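Local coordinates for protein DotI (Legionella pneumophila, PDB 3WZ4) that forms part of an inner-membrane complex essential for type IVB secretion, the present chain being its periplasmic domain, at residues Asn85-Trp90 and Leu116-Ser121. Sequence-based numbering, arbitrary orientation.
Sequences NGRYSW and LITRVS
CG is anti to the carbonyl carbon in both W90 and R119 (chi1 -65° and -61°), and bends at chi2 and chi3 bring the R119 stem to the indole. Its CG comes up at the rim of the indole, 3.6 Å from W90 CZ3, and its CD lies at the same edge, in the plane of the ring. The contact is therefore made by methylenes, while the guanidinium runs on to H3 O through NH1. Y88 places CD1 above one indole face, 3.6 Å from the plane and displaced toward the rim, and the indole NE1 is bonded to D7 at the start of helix 7-21. I117 flanks the ring on the same side of the sheet, its CG2 4.1 Å from W90 CE3.

Beneath these side chains run the ends of two antiparallel strands. W90 and I117 form a hydrogen-bonded pair, W90 N to I117 O at 2.7 Å and I117 N to W90 O at 2.8 Å; two residues on, R119 N reaches Y88 O at 3.1 Å.

S89 and T118 make the non-hydrogen-bonded pair between, facing the other side. T118 turns CG2 to S89 OG, a close 3.1 Å. Nearby, R87 passes R119 O, its CD 3.4 Å away, and its NH2 has a long, weak ion pair with E43.

This is the open end of the hairpin of strands 87-101 and 106-119, inner neighbours in the antiparallel sheet, a fold consistent with the NTF2-like clan. Backbone bonds set the register, and R119 lends its aliphatic stem to the indole while its charged end is held elsewhere.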
loop_
_atom_site.group_PDB
_atom_site.type_symbol
_atom_site.label_atom_id
_atom_site.label_comp_id
_atom_site.label_asym_id
_atom_site.label_seq_id
_atom_site.Cartn_x
_atom_site.Cartn_y
_atom_site.Cartn_z
ATOM N N ASN A 85 -8.416 19.495 -4.169
ATOM C CA ASN A 85 -7.330 20.438 -4.415
ATOM C C ASN A 85 -6.867 20.451 -5.870
ATOM O O ASN A 85 -5.667 20.420 -6.152
ATOM C CB ASN A 85 -6.150 20.164 -3.480
ATOM C CG ASN A 85 -6.484 20.438 -2.025
ATOM O OD1 ASN A 85 -7.201 21.387 -1.711
ATOM N ND2 ASN A 85 -5.969 19.601 -1.130
ATOM N N GLY A 86 -7.830 20.485 -6.786
ATOM C CA GLY A 86 -7.542 20.616 -8.201
ATOM C C GLY A 86 -7.161 19.324 -8.898
ATOM O O GLY A 86 -6.832 19.333 -10.083
ATOM N N ARG A 87 -7.208 18.211 -8.175
ATOM C CA ARG A 87 -6.832 16.925 -8.755
ATOM C C ARG A 87 -7.881 15.846 -8.488
ATOM O O ARG A 87 -8.303 15.643 -7.349
ATOM C CB ARG A 87 -5.461 16.488 -8.230
ATOM C CG ARG A 87 -4.383 17.544 -8.413
ATOM C CD ARG A 87 -2.995 17.006 -8.108
ATOM N NE ARG A 87 -2.902 16.432 -6.769
ATOM C CZ ARG A 87 -1.760 16.270 -6.109
ATOM N NH1 ARG A 87 -0.613 16.648 -6.661
ATOM N NH2 ARG A 87 -1.762 15.734 -4.894
ATOM N N TYR A 88 -8.303 15.159 -9.546
ATOM C CA TYR A 88 -9.292 14.102 -9.403
ATOM C C TYR A 88 -8.731 12.995 -8.525
ATOM O O TYR A 88 -7.569 12.611 -8.666
ATOM C CB TYR A 88 -9.711 13.542 -10.765
ATOM C CG TYR A 88 -11.093 12.923 -10.744
ATOM C CD1 TYR A 88 -11.278 11.593 -10.388
ATOM C CD2 TYR A 88 -12.214 13.679 -11.058
ATOM C CE1 TYR A 88 -12.539 11.030 -10.359
ATOM C CE2 TYR A 88 -13.480 13.123 -11.031
ATOM C CZ TYR A 88 -13.635 11.802 -10.682
ATOM O OH TYR A 88 -14.891 11.249 -10.654
ATOM N N SER A 89 -9.556 12.485 -7.616
ATOM C CA SER A 89 -9.081 11.539 -6.617
ATOM C C SER A 89 -10.051 10.387 -6.364
ATOM O O SER A 89 -11.229 10.465 -6.703
ATOM C CB SER A 89 -8.788 12.270 -5.307
ATOM O OG SER A 89 -7.856 13.313 -5.510
ATOM N N TRP A 90 -9.534 9.325 -5.757
ATOM C CA TRP A 90 -10.317 8.148 -5.419
ATOM C C TRP A 90 -9.954 7.679 -4.024
ATOM O O TRP A 90 -8.776 7.506 -3.711
ATOM C CB TRP A 90 -10.007 6.992 -6.374
ATOM C CG TRP A 90 -10.384 7.212 -7.801
ATOM C CD1 TRP A 90 -11.530 6.796 -8.421
ATOM C CD2 TRP A 90 -9.604 7.869 -8.802
ATOM N NE1 TRP A 90 -11.512 7.166 -9.743
ATOM C CE2 TRP A 90 -10.341 7.827 -10.003
ATOM C CE3 TRP A 90 -8.353 8.494 -8.800
ATOM C CZ2 TRP A 90 -9.871 8.389 -11.187
ATOM C CZ3 TRP A 90 -7.888 9.052 -9.976
ATOM C CH2 TRP A 90 -8.646 8.996 -11.154
ATOM N N LEU A 116 -5.961 7.008 -0.282
ATOM C CA LEU A 116 -6.375 8.150 -1.078
ATOM C C LEU A 116 -5.485 8.198 -2.311
ATOM O O LEU A 116 -4.268 8.331 -2.203
ATOM C CB LEU A 116 -6.275 9.454 -0.279
ATOM C CG LEU A 116 -6.611 10.733 -1.053
ATOM C CD1 LEU A 116 -8.051 10.709 -1.541
ATOM C CD2 LEU A 116 -6.350 11.972 -0.207
ATOM N N ILE A 117 -6.092 8.064 -3.482
ATOM C CA ILE A 117 -5.341 8.054 -4.729
ATOM C C ILE A 117 -5.658 9.300 -5.546
ATOM O O ILE A 117 -6.823 9.663 -5.710
ATOM C CB ILE A 117 -5.654 6.786 -5.550
ATOM C CG1 ILE A 117 -5.170 5.544 -4.798
ATOM C CG2 ILE A 117 -5.025 6.866 -6.935
ATOM C CD1 ILE A 117 -5.459 4.247 -5.514
ATOM N N THR A 118 -4.619 9.962 -6.045
ATOM C CA THR A 118 -4.806 11.191 -6.806
ATOM C C THR A 118 -4.067 11.176 -8.140
ATOM O O THR A 118 -2.999 10.581 -8.268
ATOM C CB THR A 118 -4.350 12.423 -6.003
ATOM O OG1 THR A 118 -2.934 12.362 -5.800
ATOM C CG2 THR A 118 -5.047 12.464 -4.653
ATOM N N ARG A 119 -4.653 11.837 -9.132
ATOM C CA ARG A 119 -3.998 12.013 -10.418
ATOM C C ARG A 119 -2.791 12.925 -10.260
ATOM O O ARG A 119 -2.873 13.968 -9.616
ATOM C CB ARG A 119 -4.966 12.621 -11.429
ATOM C CG ARG A 119 -6.191 11.775 -11.698
ATOM C CD ARG A 119 -6.234 11.341 -13.151
ATOM N NE ARG A 119 -5.976 12.457 -14.055
ATOM C CZ ARG A 119 -5.939 12.350 -15.378
ATOM N NH1 ARG A 119 -6.149 11.173 -15.957
ATOM N NH2 ARG A 119 -5.694 13.420 -16.124
ATOM N N VAL A 120 -1.670 12.521 -10.845
ATOM C CA VAL A 120 -0.467 13.341 -10.846
ATOM C C VAL A 120 0.093 13.413 -12.261
ATOM O O VAL A 120 -0.450 12.803 -13.183
ATOM C CB VAL A 120 0.609 12.788 -9.889
ATOM C CG1 VAL A 120 0.147 12.906 -8.444
ATOM C CG2 VAL A 120 0.945 11.341 -10.237
ATOM N N SER A 121 1.178 14.161 -12.429
ATOM C CA SER A 121 1.789 14.331 -13.742
ATOM C C SER A 121 2.522 13.070 -14.189
ATOM O O SER A 121 3.312 12.503 -13.434
ATOM C CB SER A 121 2.752 15.519 -13.728
ATOM O OG SER A 121 3.469 15.605 -14.948
#